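Local coordinates for protein thiazoline oxidase/subtilisin-like protease (PDB 4H6X) that probably cleaves precursor peptides with its subtilisin-like domain and links the product to its own amino end by transamidation, giving the cyclic patellamides, at residues P10-P18 and A252-A260; N199-G207 and T223-V231. All blocks are in the same frame, centred on the assembly; numbering follows the deposited sequence.

Interaction 1 of 2, residues P10-P18 and A252-A260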
loop_
_atom_site.group_PDB
_atom_site.type_symbol
_atom_site.label_atom_id
_atom_site.label_comp_id
_atom_site.label_asym_id
_atom_site.label_seq_id
_atom_site.Cartn_x
_atom_site.Cartn_y
_atom_site.Cartn_z
ATOM N N PRO A 10 -2.632 -18.346 6.873
ATOM C CA PRO A 10 -1.185 -18.155 6.837
ATOM C C PRO A 10 -0.801 -17.107 5.796
ATOM O O PRO A 10 -1.237 -17.181 4.649
ATOM C CB PRO A 10 -0.652 -19.535 6.423
ATOM C CG PRO A 10 -1.714 -20.492 6.840
ATOM C CD PRO A 10 -3.007 -19.761 6.667
ATOM N N HIS A 11 -0.006 -16.134 6.215
ATOM C CA HIS A 11 0.419 -15.053 5.344
ATOM C C HIS A 11 1.927 -15.013 5.382
ATOM O O HIS A 11 2.528 -15.297 6.416
ATOM C CB HIS A 11 -0.155 -13.715 5.829
ATOM C CG HIS A 11 0.065 -12.582 4.873
ATOM N ND1 HIS A 11 1.254 -11.888 4.808
ATOM C CD2 HIS A 11 -0.746 -12.030 3.940
ATOM C CE1 HIS A 11 1.166 -10.959 3.872
ATOM N NE2 HIS A 11 -0.038 -11.024 3.331
ATOM N N ASP A 12 2.527 -14.637 4.256
ATOM C CA ASP A 12 3.977 -14.514 4.097
ATOM C C ASP A 12 4.659 -13.699 5.199
ATOM O O ASP A 12 5.823 -13.961 5.533
ATOM C CB ASP A 12 4.286 -13.905 2.722
ATOM C CG ASP A 12 5.768 -13.784 2.447
ATOM O OD1 ASP A 12 6.438 -14.830 2.282
ATOM O OD2 ASP A 12 6.273 -12.644 2.367
ATOM N N LEU A 13 3.940 -12.717 5.757
ATOM C CA LEU A 13 4.529 -11.783 6.723
ATOM C C LEU A 13 4.160 -12.098 8.178
ATOM O O LEU A 13 4.547 -11.356 9.088
ATOM C CB LEU A 13 4.157 -10.322 6.374
ATOM C CG LEU A 13 4.602 -9.793 5.004
ATOM C CD1 LEU A 13 4.021 -8.414 4.698
ATOM C CD2 LEU A 13 6.128 -9.787 4.883
ATOM N N ASP A 14 3.426 -13.192 8.391
ATOM C CA ASP A 14 3.030 -13.618 9.743
ATOM C C ASP A 14 4.192 -13.618 10.734
ATOM O O ASP A 14 4.064 -13.100 11.849
ATOM C CB ASP A 14 2.372 -15.002 9.732
ATOM C CG ASP A 14 0.935 -14.968 9.250
ATOM O OD1 ASP A 14 0.298 -13.880 9.248
ATOM O OD2 ASP A 14 0.428 -16.049 8.878
ATOM N N GLU A 15 5.321 -14.186 10.319
ATOM C CA GLU A 15 6.481 -14.298 11.193
ATOM C C GLU A 15 7.196 -12.973 11.386
ATOM O O GLU A 15 7.826 -12.753 12.416
ATOM C CB GLU A 15 7.453 -15.377 10.688
ATOM C CG GLU A 15 6.909 -16.798 10.804
ATOM C CD GLU A 15 6.443 -17.141 12.213
ATOM O OE1 GLU A 15 7.223 -16.946 13.173
ATOM O OE2 GLU A 15 5.291 -17.609 12.366
ATOM N N ARG A 16 7.083 -12.084 10.405
ATOM C CA ARG A 16 7.743 -10.786 10.486
ATOM C C ARG A 16 6.880 -9.743 11.197
ATOM O O ARG A 16 7.380 -8.695 11.590
ATOM C CB ARG A 16 8.150 -10.309 9.086
ATOM C CG ARG A 16 9.275 -11.136 8.472
ATOM C CD ARG A 16 9.472 -10.852 6.984
ATOM N NE ARG A 16 9.992 -9.505 6.724
ATOM C CZ ARG A 16 10.247 -9.012 5.510
ATOM N NH1 ARG A 16 10.031 -9.744 4.421
ATOM N NH2 ARG A 16 10.726 -7.780 5.390
ATOM N N ILE A 17 5.586 -10.029 11.339
ATOM C CA ILE A 17 4.645 -9.082 11.959
ATOM C C ILE A 17 3.857 -9.744 13.087
ATOM O O ILE A 17 2.798 -10.330 12.858
ATOM C CB ILE A 17 3.681 -8.422 10.936
ATOM C CG1 ILE A 17 4.475 -7.805 9.772
ATOM C CG2 ILE A 17 2.851 -7.345 11.612
ATOM C CD1 ILE A 17 3.622 -7.278 8.632
ATOM N N PRO A 18 4.371 -9.635 14.325
ATOM C CA PRO A 18 3.650 -10.148 15.489
ATOM C C PRO A 18 2.198 -9.665 15.493
ATOM O O PRO A 18 1.944 -8.486 15.266
ATOM C CB PRO A 18 4.435 -9.542 16.667
ATOM C CG PRO A 18 5.825 -9.399 16.138
ATOM C CD PRO A 18 5.618 -8.949 14.712
ATOM N N ALA A 252 7.713 -0.640 9.114
ATOM C CA ALA A 252 7.097 -1.922 8.788
ATOM C C ALA A 252 8.016 -2.708 7.832
ATOM O O ALA A 252 8.929 -2.121 7.246
ATOM C CB ALA A 252 5.726 -1.692 8.178
ATOM N N PRO A 253 7.812 -4.037 7.700
ATOM C CA PRO A 253 8.616 -4.784 6.726
ATOM C C PRO A 253 8.582 -4.118 5.341
ATOM O O PRO A 253 7.499 -3.913 4.771
ATOM C CB PRO A 253 7.913 -6.146 6.656
ATOM C CG PRO A 253 7.216 -6.283 7.970
ATOM C CD PRO A 253 6.784 -4.891 8.329
ATOM N N GLY A 254 9.757 -3.763 4.833
ATOM C CA GLY A 254 9.889 -3.183 3.492
ATOM C C GLY A 254 10.870 -3.919 2.590
ATOM O O GLY A 254 11.068 -3.538 1.433
ATOM N N GLU A 255 11.487 -4.974 3.116
ATOM C CA GLU A 255 12.480 -5.723 2.363
ATOM C C GLU A 255 11.930 -7.074 1.906
ATOM O O GLU A 255 11.375 -7.827 2.700
ATOM C CB GLU A 255 13.750 -5.895 3.202
ATOM C CG GLU A 255 14.893 -6.601 2.493
ATOM C CD GLU A 255 16.191 -6.571 3.285
ATOM O OE1 GLU A 255 16.145 -6.549 4.531
ATOM O OE2 GLU A 255 17.268 -6.578 2.650
ATOM N N GLU A 256 12.090 -7.375 0.618
ATOM C CA GLU A 256 11.700 -8.685 0.077
ATOM C C GLU A 256 10.222 -8.979 0.311
ATOM O O GLU A 256 9.837 -10.059 0.788
ATOM C CB GLU A 256 12.581 -9.804 0.644
ATOM C CG GLU A 256 14.028 -9.747 0.178
ATOM C CD GLU A 256 14.182 -10.231 -1.246
ATOM O OE1 GLU A 256 13.668 -11.329 -1.554
ATOM O OE2 GLU A 256 14.810 -9.516 -2.061
ATOM N N ILE A 257 9.404 -7.993 -0.036
ATOM C CA ILE A 257 7.966 -8.113 0.029
ATOM C C ILE A 257 7.494 -8.725 -1.287
ATOM O O ILE A 257 7.914 -8.292 -2.364
ATOM C CB ILE A 257 7.309 -6.727 0.270
ATOM C CG1 ILE A 257 7.884 -6.047 1.531
ATOM C CG2 ILE A 257 5.781 -6.833 0.269
ATOM C CD1 ILE A 257 7.828 -6.878 2.805
ATOM N N LEU A 258 6.635 -9.737 -1.175
ATOM C CA LEU A 258 6.078 -10.473 -2.306
ATOM C C LEU A 258 4.853 -9.769 -2.873
ATOM O O LEU A 258 3.899 -9.480 -2.149
ATOM C CB LEU A 258 5.665 -11.887 -1.865
ATOM C CG LEU A 258 5.195 -12.837 -2.979
ATOM C CD1 LEU A 258 6.375 -13.247 -3.850
ATOM C CD2 LEU A 258 4.478 -14.064 -2.417
ATOM N N GLY A 259 4.866 -9.524 -4.178
ATOM C CA GLY A 259 3.709 -8.976 -4.839
ATOM C C GLY A 259 3.708 -9.264 -6.326
ATOM O O GLY A 259 4.671 -9.836 -6.875
ATOM N N ALA A 260 2.635 -8.836 -6.977
ATOM C CA ALA A 260 2.439 -9.077 -8.409
ATOM C C ALA A 260 3.188 -8.098 -9.317
ATOM O O ALA A 260 3.508 -6.966 -8.915
ATOM C CB ALA A 260 0.957 -9.069 -8.731
HETATM O O HOH W 1 5.719 -10.116 1.506
#
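Arg16 reaches from the N-terminal loop to the backbone of Glu255, where both terminal nitrogens of its guanidinium converge on one carbonyl oxygen. Pro253 ends strand 249-253, an edge strand of the parallel subtilase sheet; Glu255 follows in the turn that leads to the G1 beta bulge at Glu256 and Ile257. NH2 lies 2.8 Å from Glu255 O, on a lone pair in the carbonyl plane, and NH1 lies 2.9 Å from the same Glu255 O, almost in line with the C=O bond. The two N-H angles, 145° and 138°, are bent because one acceptor is shared, yet the pair fixes the rotation of the guanidinium. Asp12, whose OD1 is salt-bridged to Arg269, uses OD2 to accept from a water that in turn takes the N-H of Leu258. A long side chain with a flat guanidinium suits this place: beyond a bend at chi3 (68°) its planar end lies over Pro253, with Pro253 CB 3.5 Å from NH2. Beside this, Leu13 CD2 meets Ile257 CD1 at 4.0 Å, the two side chains crossing at about a right angle. Branched Ile17 packs on the CG and CD end of the Pro253 ring, its CG1 lying 3.6 Å from Pro253 CG.

Interaction 2 of 2, residues N199-G207 and T223-V231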
loop_
_atom_site.group_PDB
_atom_site.type_symbol
_atom_site.label_atom_id
_atom_site.label_comp_id
_atom_site.label_asym_id
_atom_site.label_seq_id
_atom_site.Cartn_x
_atom_site.Cartn_y
_atom_site.Cartn_z
ATOM N N ASN A 199 -12.006 12.497 8.591
ATOM C CA ASN A 199 -11.914 11.118 9.071
ATOM C C ASN A 199 -11.346 10.140 8.011
ATOM O O ASN A 199 -11.748 8.991 7.936
ATOM C CB ASN A 199 -13.290 10.659 9.602
ATOM C CG ASN A 199 -13.234 9.317 10.320
ATOM O OD1 ASN A 199 -12.260 9.010 11.017
ATOM N ND2 ASN A 199 -14.274 8.509 10.142
ATOM N N VAL A 200 -10.407 10.618 7.201
ATOM C CA VAL A 200 -9.784 9.805 6.151
ATOM C C VAL A 200 -8.288 9.742 6.396
ATOM O O VAL A 200 -7.623 10.777 6.492
ATOM C CB VAL A 200 -10.065 10.369 4.734
ATOM C CG1 VAL A 200 -9.395 9.499 3.654
ATOM C CG2 VAL A 200 -11.565 10.460 4.508
ATOM N N LEU A 201 -7.769 8.520 6.498
ATOM C CA LEU A 201 -6.338 8.295 6.729
ATOM C C LEU A 201 -5.538 8.368 5.421
ATOM O O LEU A 201 -5.896 7.714 4.441
ATOM C CB LEU A 201 -6.127 6.907 7.372
ATOM C CG LEU A 201 -4.697 6.474 7.724
ATOM C CD1 LEU A 201 -4.068 7.392 8.777
ATOM C CD2 LEU A 201 -4.690 5.022 8.195
ATOM N N ILE A 202 -4.443 9.127 5.445
ATOM C CA ILE A 202 -3.469 9.189 4.374
ATOM C C ILE A 202 -2.256 8.360 4.774
ATOM O O ILE A 202 -1.694 8.559 5.858
ATOM C CB ILE A 202 -2.997 10.646 4.111
ATOM C CG1 ILE A 202 -4.147 11.528 3.619
ATOM C CG2 ILE A 202 -1.816 10.675 3.145
ATOM C CD1 ILE A 202 -4.554 11.279 2.182
ATOM N N VAL A 203 -1.870 7.422 3.905
ATOM C CA VAL A 203 -0.656 6.611 4.112
ATOM C C VAL A 203 0.325 6.880 2.982
ATOM O O VAL A 203 -0.037 6.876 1.791
ATOM C CB VAL A 203 -0.950 5.085 4.222
ATOM C CG1 VAL A 203 0.322 4.310 4.567
ATOM C CG2 VAL A 203 -2.013 4.794 5.280
ATOM N N SER A 204 1.570 7.119 3.367
ATOM C CA SER A 204 2.596 7.476 2.430
ATOM C C SER A 204 3.931 6.940 2.953
ATOM O O SER A 204 4.137 6.876 4.162
ATOM C CB SER A 204 2.609 9.002 2.264
ATOM O OG SER A 204 3.785 9.451 1.646
ATOM N N PRO A 205 4.823 6.506 2.042
ATOM C CA PRO A 205 6.161 6.062 2.434
ATOM C C PRO A 205 7.040 7.255 2.752
ATOM O O PRO A 205 6.780 8.341 2.263
ATOM C CB PRO A 205 6.679 5.361 1.174
ATOM C CG PRO A 205 5.942 5.996 0.043
ATOM C CD PRO A 205 4.592 6.359 0.589
ATOM N N THR A 206 8.072 7.066 3.560
ATOM C CA THR A 206 9.007 8.167 3.821
ATOM C C THR A 206 9.939 8.484 2.642
ATOM O O THR A 206 10.412 9.609 2.520
ATOM C CB THR A 206 9.848 7.930 5.088
ATOM O OG1 THR A 206 10.497 6.658 4.992
ATOM C CG2 THR A 206 8.966 7.988 6.334
ATOM N N GLY A 207 10.203 7.495 1.784
ATOM C CA GLY A 207 11.073 7.685 0.613
ATOM C C GLY A 207 12.413 6.963 0.676
ATOM O O GLY A 207 12.969 6.733 1.759
ATOM N N THR A 223 -1.574 12.158 9.054
ATOM C CA THR A 223 -1.085 11.218 8.035
ATOM C C THR A 223 -0.118 10.208 8.640
ATOM O O THR A 223 0.552 10.488 9.646
ATOM C CB THR A 223 -0.428 11.916 6.824
ATOM O OG1 THR A 223 0.984 12.022 7.022
ATOM C CG2 THR A 223 -1.015 13.289 6.614
ATOM N N LEU A 224 -0.079 9.023 8.043
ATOM C CA LEU A 224 0.801 7.956 8.507
ATOM C C LEU A 224 1.959 7.806 7.542
ATOM O O LEU A 224 1.785 7.352 6.400
ATOM C CB LEU A 224 0.019 6.640 8.655
ATOM C CG LEU A 224 0.717 5.445 9.324
ATOM C CD1 LEU A 224 1.042 5.766 10.776
ATOM C CD2 LEU A 224 -0.161 4.204 9.252
ATOM N N ALA A 225 3.140 8.215 7.997
ATOM C CA ALA A 225 4.373 8.006 7.260
ATOM C C ALA A 225 4.936 6.605 7.570
ATOM O O ALA A 225 4.908 6.156 8.718
ATOM C CB ALA A 225 5.384 9.085 7.600
ATOM N N VAL A 226 5.418 5.905 6.547
ATOM C CA VAL A 226 5.890 4.534 6.752
ATOM C C VAL A 226 7.324 4.358 6.275
ATOM O O VAL A 226 7.655 4.687 5.137
ATOM C CB VAL A 226 4.970 3.485 6.099
ATOM C CG1 VAL A 226 5.457 2.079 6.440
ATOM C CG2 VAL A 226 3.525 3.676 6.558
ATOM N N GLY A 227 8.174 3.860 7.168
ATOM C CA GLY A 227 9.552 3.513 6.831
ATOM C C GLY A 227 9.645 2.009 6.618
ATOM O O GLY A 227 8.728 1.266 6.983
ATOM N N ALA A 228 10.760 1.571 6.037
ATOM C CA ALA A 228 10.986 0.157 5.724
ATOM C C ALA A 228 11.951 -0.521 6.698
ATOM O O ALA A 228 13.063 -0.032 6.938
ATOM C CB ALA A 228 11.490 0.010 4.296
ATOM N N ALA A 229 11.503 -1.641 7.254
ATOM C CA ALA A 229 12.333 -2.515 8.081
ATOM C C ALA A 229 12.924 -3.642 7.241
ATOM O O ALA A 229 12.297 -4.129 6.292
ATOM C CB ALA A 229 11.513 -3.103 9.227
ATOM N N LYS A 230 14.135 -4.054 7.602
ATOM C CA LYS A 230 14.759 -5.245 7.028
ATOM C C LYS A 230 13.990 -6.478 7.490
ATOM O O LYS A 230 13.167 -6.387 8.402
ATOM C CB LYS A 230 16.227 -5.337 7.459
ATOM C CG LYS A 230 17.097 -4.174 7.000
ATOM C CD LYS A 230 18.570 -4.560 6.928
ATOM C CE LYS A 230 19.310 -4.282 8.227
ATOM N NZ LYS A 230 20.693 -4.839 8.201
ATOM N N VAL A 231 14.251 -7.623 6.863
ATOM C CA VAL A 231 13.689 -8.913 7.300
ATOM C C VAL A 231 13.764 -9.143 8.831
ATOM O O VAL A 231 12.880 -9.790 9.410
ATOM C CB VAL A 231 14.347 -10.098 6.546
ATOM C CG1 VAL A 231 13.778 -11.431 7.015
ATOM C CG2 VAL A 231 14.164 -9.947 5.040
#
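Leu224, Val226 and Thr206 bury the most surface where strands 201-205 and 224-229 run side by side in the parallel sheet of the subtilase fold, their short axes 29° apart. Leu224 is held by both its backbone polar groups, which bond to the same neighbour: its N-H donates to Ile202 O at 2.8 Å, nearly straight at 179°, and its carbonyl accepts from Ser204 N. A large apolar leucine suits this buried face, shared with Val203 and Val226; with CG anti to the backbone N (chi1 -171°), Leu201 CD1 approaches its CB to 4.2 Å, and Leu308 of helix 300-309 touches it. Val226 continues the ladder, taking Ser204 O with its N-H and offering its own O to Thr206 N at 2.9 Å. Beta-branched valines suit this extended backbone, and Val226 CG2 meets Val203 CG1 at 3.8 Å. Pro205, lacking an N-H, fits where the nitrogen makes no bond to strand 224-229; its side chain touches a probable Ser-His-Asp triad. Thr206 ends the pairing, and threonine suits by offering two unlike branches: its hydroxyl OG1 is 3.8 Å from CA of Gly227, which has no side chain, while its methyl CG2 rests 4.0 Å from Ala225 CB.

From the N terminus, the chain passes through 10-18 and then helix 20-26 before building most of the parallel sheet. It reaches strand 201-205 and, after a segment that is not modelled, pairs it with strand 224-229, so interaction 2 closes a short loop. Interaction 1 closes a far longer one when 252-260 meets the N-terminal loop, and the smaller loop nests within it. The two contacts join directly: strand 249-253 is the sheet neighbour of strand 224-229, and the backbones of Ala252 and Gly254 bond to Ala229. Interaction 1 ties the N-terminal loop to the edge of the sheet, interaction 2 pairs two of its strands, and side chains from both touch helix 273-293.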